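Local coordinates for protein alcohol oxidase (Myceliophthora thermophila, PDB 6F74) that binds FAD as a VAO-type flavoprotein and probably works as an oxygen-dependent oxidoreductase, at residues G181-K186 / A203-G208; V224-G229 / I302-N307; P306-V311 / W376-R381. All coordinates share one frame; numbering follows the deposited sequence.

Interaction 1: residues G181-K186 / A203-G208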
loop_
_atom_site.group_PDB
_atom_site.type_symbol
_atom_site.label_atom_id
_atom_site.label_comp_id
_atom_site.label_asym_id
_atom_site.label_seq_id
_atom_site.Cartn_x
_atom_site.Cartn_y
_atom_site.Cartn_z
ATOM N N GLY A 181 -7.084 -5.408 -21.532
ATOM C CA GLY A 181 -7.978 -6.515 -21.209
ATOM C C GLY A 181 -7.608 -7.240 -19.931
ATOM O O GLY A 181 -6.431 -7.327 -19.556
ATOM N N VAL A 182 -8.639 -7.734 -19.249
ATOM C CA VAL A 182 -8.455 -8.654 -18.136
ATOM C C VAL A 182 -9.171 -9.937 -18.538
ATOM O O VAL A 182 -10.391 -9.929 -18.705
ATOM C CB VAL A 182 -9.047 -8.098 -16.836
ATOM C CG1 VAL A 182 -8.909 -9.102 -15.717
ATOM C CG2 VAL A 182 -8.341 -6.792 -16.466
ATOM N N ARG A 183 -8.416 -11.019 -18.694
ATOM C CA ARG A 183 -8.972 -12.251 -19.240
ATOM C C ARG A 183 -8.712 -13.420 -18.326
ATOM O O ARG A 183 -7.603 -13.604 -17.837
ATOM C CB ARG A 183 -8.377 -12.555 -20.613
ATOM C CG ARG A 183 -8.731 -11.548 -21.682
ATOM C CD ARG A 183 -8.072 -11.892 -23.012
ATOM N NE ARG A 183 -6.634 -11.612 -23.003
ATOM C CZ ARG A 183 -6.075 -10.393 -23.090
ATOM N NH1 ARG A 183 -6.807 -9.280 -23.199
ATOM N NH2 ARG A 183 -4.751 -10.286 -23.098
ATOM N N PHE A 184 -9.752 -14.223 -18.134
ATOM C CA PHE A 184 -9.693 -15.404 -17.304
ATOM C C PHE A 184 -9.125 -16.556 -18.110
ATOM O O PHE A 184 -9.469 -16.734 -19.263
ATOM C CB PHE A 184 -11.114 -15.724 -16.808
ATOM C CG PHE A 184 -11.222 -17.019 -16.059
ATOM C CD1 PHE A 184 -10.811 -17.104 -14.735
ATOM C CD2 PHE A 184 -11.736 -18.161 -16.682
ATOM C CE1 PHE A 184 -10.900 -18.296 -14.037
ATOM C CE2 PHE A 184 -11.835 -19.365 -15.987
ATOM C CZ PHE A 184 -11.419 -19.436 -14.654
ATOM N N GLN A 185 -8.276 -17.352 -17.476
ATOM C CA GLN A 185 -7.743 -18.591 -18.063
ATOM C C GLN A 185 -8.175 -19.765 -17.197
ATOM O O GLN A 185 -7.749 -19.856 -16.054
ATOM C CB GLN A 185 -6.206 -18.544 -18.077
ATOM C CG GLN A 185 -5.594 -17.410 -18.890
ATOM C CD GLN A 185 -4.082 -17.477 -18.968
ATOM O OE1 GLN A 185 -3.392 -17.875 -18.001
ATOM N NE2 GLN A 185 -3.545 -17.129 -20.134
ATOM N N LYS A 186 -8.979 -20.681 -17.720
ATOM C CA LYS A 186 -9.390 -21.854 -16.922
ATOM C C LYS A 186 -8.167 -22.622 -16.410
ATOM O O LYS A 186 -8.150 -23.127 -15.285
ATOM C CB LYS A 186 -10.319 -22.784 -17.713
ATOM C CG LYS A 186 -10.832 -23.962 -16.890
ATOM C CD LYS A 186 -11.774 -24.882 -17.680
ATOM C CE LYS A 186 -11.058 -26.139 -18.172
ATOM N NZ LYS A 186 -11.825 -27.072 -19.072
ATOM N N ALA A 203 -6.098 -18.966 -13.891
ATOM C CA ALA A 203 -5.400 -17.692 -13.791
ATOM C C ALA A 203 -6.181 -16.529 -14.387
ATOM O O ALA A 203 -7.171 -16.742 -15.103
ATOM C CB ALA A 203 -4.036 -17.792 -14.413
ATOM N N ILE A 204 -5.741 -15.305 -14.049
ATOM C CA ILE A 204 -6.189 -14.109 -14.743
ATOM C C ILE A 204 -4.988 -13.400 -15.370
ATOM O O ILE A 204 -3.986 -13.133 -14.687
ATOM C CB ILE A 204 -7.048 -13.182 -13.853
ATOM C CG1 ILE A 204 -8.364 -13.889 -13.510
ATOM C CG2 ILE A 204 -7.340 -11.880 -14.581
ATOM C CD1 ILE A 204 -9.404 -13.091 -12.723
ATOM N N HIS A 205 -5.089 -13.130 -16.679
ATOM C CA HIS A 205 -4.132 -12.286 -17.381
ATOM C C HIS A 205 -4.553 -10.846 -17.172
ATOM O O HIS A 205 -5.538 -10.379 -17.745
ATOM C CB HIS A 205 -4.074 -12.640 -18.874
ATOM C CG HIS A 205 -2.968 -11.937 -19.614
ATOM N ND1 HIS A 205 -2.797 -12.015 -20.978
ATOM C CD2 HIS A 205 -2.045 -11.055 -19.169
ATOM C CE1 HIS A 205 -1.774 -11.263 -21.333
ATOM N NE2 HIS A 205 -1.301 -10.665 -20.256
ATOM N N ILE A 206 -3.831 -10.147 -16.304
ATOM C CA ILE A 206 -4.110 -8.742 -16.100
ATOM C C ILE A 206 -3.261 -7.979 -17.103
ATOM O O ILE A 206 -2.099 -7.687 -16.821
ATOM C CB ILE A 206 -3.807 -8.302 -14.662
ATOM C CG1 ILE A 206 -4.500 -9.243 -13.664
ATOM C CG2 ILE A 206 -4.258 -6.861 -14.447
ATOM C CD1 ILE A 206 -4.122 -8.999 -12.204
ATOM N N ASP A 207 -3.845 -7.658 -18.265
ATOM C CA ASP A 207 -3.122 -7.103 -19.402
ATOM C C ASP A 207 -3.257 -5.592 -19.412
ATOM O O ASP A 207 -3.829 -5.004 -20.315
ATOM C CB ASP A 207 -3.643 -7.730 -20.717
ATOM C CG ASP A 207 -2.652 -7.623 -21.866
ATOM O OD1 ASP A 207 -1.545 -7.016 -21.712
ATOM O OD2 ASP A 207 -2.996 -8.162 -22.948
ATOM N N GLY A 208 -2.702 -4.960 -18.380
ATOM C CA GLY A 208 -2.753 -3.512 -18.239
ATOM C C GLY A 208 -2.616 -3.099 -16.785
ATOM O O GLY A 208 -2.642 -3.938 -15.887
HETATM O O HOH W 1 -4.142 -13.842 -22.233
#
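Arg-183 and His-205 face each other as a hydrogen-bonded pair of an antiparallel beta ladder in the FAD-binding domain of this VAO-type fold, where strand 203-208 runs between strands 179-185 and 296-306. His-205 N gives a bond of 2.8 Å to Arg-183 O, and Arg-183 N returns one to His-205 O; Gln-185 and Ala-203 repeat the reciprocal pattern. On the face of Arg-183 and His-205 the contact is polar. The arginine chain starts with CG beside its backbone N (chi1 -65°) and bends at chi3, which turns the guanidinium across the ladder instead of straight out from the sheet. NH2 then forms a salt bridge of 2.8 Å with Asp-207 OD2, the oxygen lying in the guanidinium plane; NH2 meets OD2 on its anti side, somewhat out of the carboxylate plane, the two planes 78° apart. NH1 is held by the carbonyl of Asn-180. The imidazole of His-205 runs alongside the guanidinium, almost perpendicular to it, with Asp-207 CB over one face and a water in its plane 2.6 Å from ND1. His-301 of the adjoining strand stacks on this ring. Gln-185, extended beyond CG, passes its OE1 by Ala-203 CB and bonds through it to Thr-189 N. The other face is apolar: Val-182, Phe-184, Ile-204 and Ile-206 lie against helix 212-221. Val-182 holds CG1 anti to its backbone N (chi1 177°), which directs that methyl onto the CG2 branch of Ile-204. Phe-184 offers a ring edge to the other branch of the isoleucine, CD1 standing 4.2 Å from Ile-204 CG1. The valine-isoleucine meeting is tighter than usual van der Waals contact, with Val-182 CG1 only 3.4 Å from Ile-204 CG2.

Interaction 2: residues V224-G229 / I302-N307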
loop_
_atom_site.group_PDB
_atom_site.type_symbol
_atom_site.label_atom_id
_atom_site.label_comp_id
_atom_site.label_asym_id
_atom_site.label_seq_id
_atom_site.Cartn_x
_atom_site.Cartn_y
_atom_site.Cartn_z
ATOM N N VAL A 224 -14.280 -17.491 -9.332
ATOM C CA VAL A 224 -12.993 -17.752 -8.684
ATOM C C VAL A 224 -12.640 -16.614 -7.738
ATOM O O VAL A 224 -13.257 -15.546 -7.749
ATOM C CB VAL A 224 -11.855 -18.012 -9.689
ATOM C CG1 VAL A 224 -12.162 -19.248 -10.543
ATOM C CG2 VAL A 224 -11.616 -16.780 -10.560
ATOM N N ILE A 225 -11.625 -16.863 -6.930
ATOM C CA ILE A 225 -11.139 -15.913 -5.940
ATOM C C ILE A 225 -9.836 -15.311 -6.428
ATOM O O ILE A 225 -8.852 -16.020 -6.612
ATOM C CB ILE A 225 -10.933 -16.577 -4.570
ATOM C CG1 ILE A 225 -12.271 -17.128 -4.054
ATOM C CG2 ILE A 225 -10.364 -15.573 -3.558
ATOM C CD1 ILE A 225 -12.184 -17.894 -2.760
ATOM N N ALA A 226 -9.856 -14.004 -6.648
ATOM C CA ALA A 226 -8.679 -13.220 -6.932
ATOM C C ALA A 226 -8.278 -12.599 -5.602
ATOM O O ALA A 226 -9.095 -11.981 -4.914
ATOM C CB ALA A 226 -8.996 -12.120 -7.942
ATOM N N VAL A 227 -7.010 -12.787 -5.253
ATOM C CA VAL A 227 -6.462 -12.359 -3.986
ATOM C C VAL A 227 -5.901 -10.934 -4.164
ATOM O O VAL A 227 -4.729 -10.760 -4.485
ATOM C CB VAL A 227 -5.391 -13.348 -3.463
ATOM C CG1 VAL A 227 -4.959 -12.972 -2.053
ATOM C CG2 VAL A 227 -5.927 -14.753 -3.428
ATOM N N GLY A 228 -6.783 -9.950 -3.958
ATOM C CA GLY A 228 -6.477 -8.531 -4.100
ATOM C C GLY A 228 -6.532 -7.868 -2.741
ATOM O O GLY A 228 -6.626 -8.536 -1.719
ATOM N N GLY A 229 -6.518 -6.548 -2.743
ATOM C CA GLY A 229 -6.586 -5.757 -1.532
ATOM C C GLY A 229 -7.983 -5.648 -0.969
ATOM O O GLY A 229 -9.008 -5.946 -1.613
ATOM N N ILE A 302 -1.874 -13.765 -12.671
ATOM C CA ILE A 302 -2.038 -14.169 -11.274
ATOM C C ILE A 302 -2.771 -15.503 -11.151
ATOM O O ILE A 302 -3.688 -15.780 -11.916
ATOM C CB ILE A 302 -2.795 -13.117 -10.413
ATOM C CG1 ILE A 302 -4.139 -12.748 -11.043
ATOM C CG2 ILE A 302 -1.924 -11.882 -10.200
ATOM C CD1 ILE A 302 -5.103 -12.044 -10.108
ATOM N N LYS A 303 -2.377 -16.305 -10.160
ATOM C CA LYS A 303 -3.176 -17.449 -9.726
ATOM C C LYS A 303 -4.529 -16.949 -9.267
ATOM O O LYS A 303 -4.629 -15.898 -8.603
ATOM C CB LYS A 303 -2.535 -18.156 -8.536
ATOM C CG LYS A 303 -1.232 -18.829 -8.809
ATOM C CD LYS A 303 -0.699 -19.497 -7.543
ATOM C CE LYS A 303 0.758 -19.928 -7.673
ATOM N NZ LYS A 303 1.458 -19.695 -6.322
ATOM N N VAL A 304 -5.570 -17.677 -9.640
ATOM C CA VAL A 304 -6.893 -17.496 -9.029
ATOM C C VAL A 304 -7.352 -18.850 -8.515
ATOM O O VAL A 304 -6.879 -19.892 -8.967
ATOM C CB VAL A 304 -7.923 -16.803 -9.944
ATOM C CG1 VAL A 304 -7.473 -15.380 -10.189
ATOM C CG2 VAL A 304 -8.146 -17.539 -11.257
ATOM N N HIS A 305 -8.244 -18.818 -7.530
ATOM C CA HIS A 305 -8.505 -19.966 -6.680
ATOM C C HIS A 305 -9.978 -20.350 -6.684
ATOM O O HIS A 305 -10.820 -19.471 -6.784
ATOM C CB HIS A 305 -8.028 -19.623 -5.268
ATOM C CG HIS A 305 -6.569 -19.320 -5.200
ATOM N ND1 HIS A 305 -5.612 -20.291 -5.008
ATOM C CD2 HIS A 305 -5.901 -18.152 -5.340
ATOM C CE1 HIS A 305 -4.418 -19.729 -5.032
ATOM N NE2 HIS A 305 -4.562 -18.431 -5.235
ATOM N N PRO A 306 -10.292 -21.649 -6.532
ATOM C CA PRO A 306 -11.697 -22.070 -6.481
ATOM C C PRO A 306 -12.502 -21.271 -5.452
ATOM O O PRO A 306 -11.992 -20.976 -4.371
ATOM C CB PRO A 306 -11.611 -23.550 -6.040
ATOM C CG PRO A 306 -10.226 -23.994 -6.407
ATOM C CD PRO A 306 -9.371 -22.765 -6.227
ATOM N N ASN A 307 -13.741 -20.924 -5.797
ATOM C CA ASN A 307 -14.654 -20.294 -4.840
ATOM C C ASN A 307 -14.910 -21.263 -3.679
ATOM O O ASN A 307 -14.706 -22.462 -3.801
ATOM C CB ASN A 307 -15.989 -19.865 -5.489
ATOM C CG ASN A 307 -16.615 -18.617 -4.856
ATOM O OD1 ASN A 307 -16.330 -18.277 -3.697
ATOM N ND2 ASN A 307 -17.501 -17.951 -5.612
#
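Ile-225 and His-305 pair across a short antiparallel ladder that fastens strand 224-225 to the far end of strand 296-306 in the antiparallel sheet of the FAD-binding domain. Two backbone bonds hold it: Ile-225 N reaches His-305 O at 2.7 Å, and His-305 N returns to Ile-225 O at 3.0 Å. The tight part is apolar. Val-224 and Val-304 each place CG2 between the backbone N and the carbonyl carbon, and these methyls meet at 3.6 Å, with Ala-219 of helix 212-221 beside Val-224. Val-304 CG1 turns instead to Ala-226, 4.2 Å from its CB. Packing is looser toward Ile-302, whose CD1 stays 4.5 Å from Ala-226 CB, and Gly-228 and Gly-229 leave the ladder, Gly-229 touching FAD. Toward the solvent side, the ring of exposed Pro-306 makes no close contact with 224-229, and the residue contributes mainly its carbonyl, which Ile-225 CD1 approaches. The imidazole of His-305 is buried, stacked on Phe-253 and bonded through NE2 to Gln-259. Its ring carbon CD2 comes near the valine beyond the ladder, 3.9 Å from Val-227 CG2.

Interaction 3: residues P306-V311 / W376-R381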
loop_
_atom_site.group_PDB
_atom_site.type_symbol
_atom_site.label_atom_id
_atom_site.label_comp_id
_atom_site.label_asym_id
_atom_site.label_seq_id
_atom_site.Cartn_x
_atom_site.Cartn_y
_atom_site.Cartn_z
ATOM N N PRO A 306 -10.292 -21.649 -6.532
ATOM C CA PRO A 306 -11.697 -22.070 -6.481
ATOM C C PRO A 306 -12.502 -21.271 -5.452
ATOM O O PRO A 306 -11.992 -20.976 -4.371
ATOM C CB PRO A 306 -11.611 -23.550 -6.040
ATOM C CG PRO A 306 -10.226 -23.994 -6.407
ATOM C CD PRO A 306 -9.371 -22.765 -6.227
ATOM N N ASN A 307 -13.741 -20.924 -5.797
ATOM C CA ASN A 307 -14.654 -20.294 -4.840
ATOM C C ASN A 307 -14.910 -21.263 -3.679
ATOM O O ASN A 307 -14.706 -22.462 -3.801
ATOM C CB ASN A 307 -15.989 -19.865 -5.489
ATOM C CG ASN A 307 -16.615 -18.617 -4.856
ATOM O OD1 ASN A 307 -16.330 -18.277 -3.697
ATOM N ND2 ASN A 307 -17.501 -17.951 -5.612
ATOM N N VAL A 308 -15.311 -20.707 -2.531
ATOM C CA VAL A 308 -15.641 -21.511 -1.350
ATOM C C VAL A 308 -17.149 -21.590 -1.217
ATOM O O VAL A 308 -17.869 -20.775 -1.810
ATOM C CB VAL A 308 -15.008 -20.969 -0.053
ATOM C CG1 VAL A 308 -13.494 -21.118 -0.116
ATOM C CG2 VAL A 308 -15.415 -19.522 0.222
ATOM N N LYS A 309 -17.623 -22.556 -0.434
ATOM C CA LYS A 309 -19.056 -22.668 -0.160
ATOM C C LYS A 309 -19.516 -21.876 1.055
ATOM O O LYS A 309 -20.710 -21.615 1.223
ATOM C CB LYS A 309 -19.510 -24.126 -0.102
ATOM C CG LYS A 309 -20.041 -24.579 -1.476
ATOM C CD LYS A 309 -20.258 -26.073 -1.560
ATOM C CE LYS A 309 -18.911 -26.748 -1.833
ATOM N NZ LYS A 309 -19.012 -28.244 -2.043
ATOM N N ALA A 310 -18.582 -21.455 1.890
ATOM C CA ALA A 310 -18.961 -20.678 3.067
ATOM C C ALA A 310 -17.840 -19.793 3.482
ATOM O O ALA A 310 -16.680 -20.094 3.233
ATOM C CB ALA A 310 -19.378 -21.615 4.198
ATOM N N VAL A 311 -18.210 -18.637 4.023
ATOM C CA VAL A 311 -17.303 -17.760 4.774
ATOM C C VAL A 311 -18.132 -17.244 5.925
ATOM O O VAL A 311 -19.302 -16.872 5.740
ATOM C CB VAL A 311 -16.820 -16.541 3.971
ATOM C CG1 VAL A 311 -15.859 -15.681 4.804
ATOM C CG2 VAL A 311 -16.116 -16.970 2.693
ATOM N N TRP A 376 -12.568 -13.210 9.958
ATOM C CA TRP A 376 -13.310 -14.216 9.201
ATOM C C TRP A 376 -12.562 -15.511 9.041
ATOM O O TRP A 376 -11.329 -15.546 9.108
ATOM C CB TRP A 376 -13.677 -13.675 7.828
ATOM C CG TRP A 376 -12.589 -12.835 7.166
ATOM C CD1 TRP A 376 -11.463 -13.282 6.545
ATOM C CD2 TRP A 376 -12.574 -11.418 7.049
ATOM N NE1 TRP A 376 -10.729 -12.228 6.066
ATOM C CE2 TRP A 376 -11.395 -11.069 6.348
ATOM C CE3 TRP A 376 -13.439 -10.401 7.473
ATOM C CZ2 TRP A 376 -11.059 -9.742 6.070
ATOM C CZ3 TRP A 376 -13.114 -9.099 7.192
ATOM C CH2 TRP A 376 -11.929 -8.773 6.487
ATOM N N THR A 377 -13.342 -16.571 8.854
ATOM C CA THR A 377 -12.845 -17.877 8.501
ATOM C C THR A 377 -13.396 -18.250 7.122
ATOM O O THR A 377 -14.537 -18.743 7.008
ATOM C CB THR A 377 -13.323 -18.953 9.506
ATOM O OG1 THR A 377 -14.749 -18.862 9.676
ATOM C CG2 THR A 377 -12.635 -18.768 10.847
ATOM N N ILE A 378 -12.582 -18.034 6.101
ATOM C CA ILE A 378 -12.934 -18.456 4.743
ATOM C C ILE A 378 -13.015 -19.963 4.663
ATOM O O ILE A 378 -12.078 -20.640 5.072
ATOM C CB ILE A 378 -11.904 -17.930 3.704
ATOM C CG1 ILE A 378 -12.144 -16.418 3.542
ATOM C CG2 ILE A 378 -12.086 -18.588 2.343
ATOM C CD1 ILE A 378 -10.976 -15.651 2.919
ATOM N N GLY A 379 -14.119 -20.486 4.149
ATOM C CA GLY A 379 -14.297 -21.924 4.007
ATOM C C GLY A 379 -14.979 -22.632 5.165
ATOM O O GLY A 379 -15.144 -23.841 5.111
ATOM N N LYS A 380 -15.405 -21.889 6.201
ATOM C CA LYS A 380 -15.995 -22.482 7.409
ATOM C C LYS A 380 -17.345 -21.864 7.742
ATOM O O LYS A 380 -17.507 -20.648 7.652
ATOM C CB LYS A 380 -15.058 -22.305 8.587
ATOM C CG LYS A 380 -13.724 -23.050 8.467
ATOM C CD LYS A 380 -12.845 -22.770 9.695
ATOM C CE LYS A 380 -11.847 -23.856 10.029
ATOM N NZ LYS A 380 -10.682 -23.869 9.109
ATOM N N ARG A 381 -18.298 -22.705 8.133
ATOM C CA ARG A 381 -19.634 -22.253 8.544
ATOM C C ARG A 381 -19.520 -21.746 9.988
ATOM O O ARG A 381 -18.468 -21.868 10.599
ATOM C CB ARG A 381 -20.656 -23.396 8.419
ATOM C CG ARG A 381 -20.860 -23.832 6.979
ATOM C CD ARG A 381 -22.038 -24.771 6.749
ATOM N NE ARG A 381 -22.793 -24.411 5.538
ATOM C CZ ARG A 381 -22.370 -24.587 4.269
ATOM N NH1 ARG A 381 -21.188 -25.156 3.983
ATOM N NH2 ARG A 381 -23.140 -24.176 3.256
#
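Val-311 keeps CG1 anti to its backbone N (chi1 -179°), while Ile-378 sets CG1 anti to its own carbonyl carbon (chi1 -73°); these torsions bring the two side chains side by side and pointing the same way, with Val-311 CG1 4.0 Å from Ile-378 CG1. The residues form a non-hydrogen-bonded antiparallel pair where strand 311-320 begins and strand 370-378 ends. The second branch of Ile-378 faces the preceding loop: its CG2 meets Val-308 CG1 at 3.8 Å, the side chains crossing at about a right angle. Trp-376 touches Val-311 CG1 through CB alone, its indole leading away to bond through NE1 with Pro-248 O. Beyond the pair the chain reverses in a type II beta turn from Thr-377 to Lys-380, with Gly-379 in its third position at a positive phi of 92°. The turn is tied to the loop by Gly-379 N, which donates a bent hydrogen bond of 2.7 Å to Ala-310 O. Past the turn, Arg-381 bends at chi3 and swings back over the loop: Ala-310 CB sits above one face of the guanidinium, toward its rim, and is 3.9 Å from Arg-381 CG. Gly-379 and Arg-381 are exposed, whereas Ala-310 and Val-311 are buried. Asn-307 OD1 accepts from Val-308 N and from Tyr-415 N, anchoring the start of the loop. Strand 311-320 lies between strands 403-412 and 370-378 in the seven-stranded antiparallel sheet; helix 415-422 covers Val-311 and Ile-378 through Phe-418 and Tyr-415, and Arg-381 occupies the N-cap of helix 382-396.

Overall arrangement
The three contacts follow one path from the FAD-binding domain's sheet to the seven-stranded sheet. Interactions 1 and 2 have centres 12 Å apart and share a sheet, strand 203-208 lying next to strand 296-306; Ile-204 O and Ile-302 N, 3.0 Å apart, probably hydrogen-bond between them. Interactions 2 and 3, 13 Å between centres, share Pro-306 and Asn-307, where the chain leaves one sheet for the other. Interactions 1 and 3 do not touch, their nearest atoms being about 8 Å apart. The side chains of Ile-206 and Val-227 each lie about 10 Å from FAD and that of Trp-376 about 9 Å; Gly-229, in interaction 2, is in contact with it.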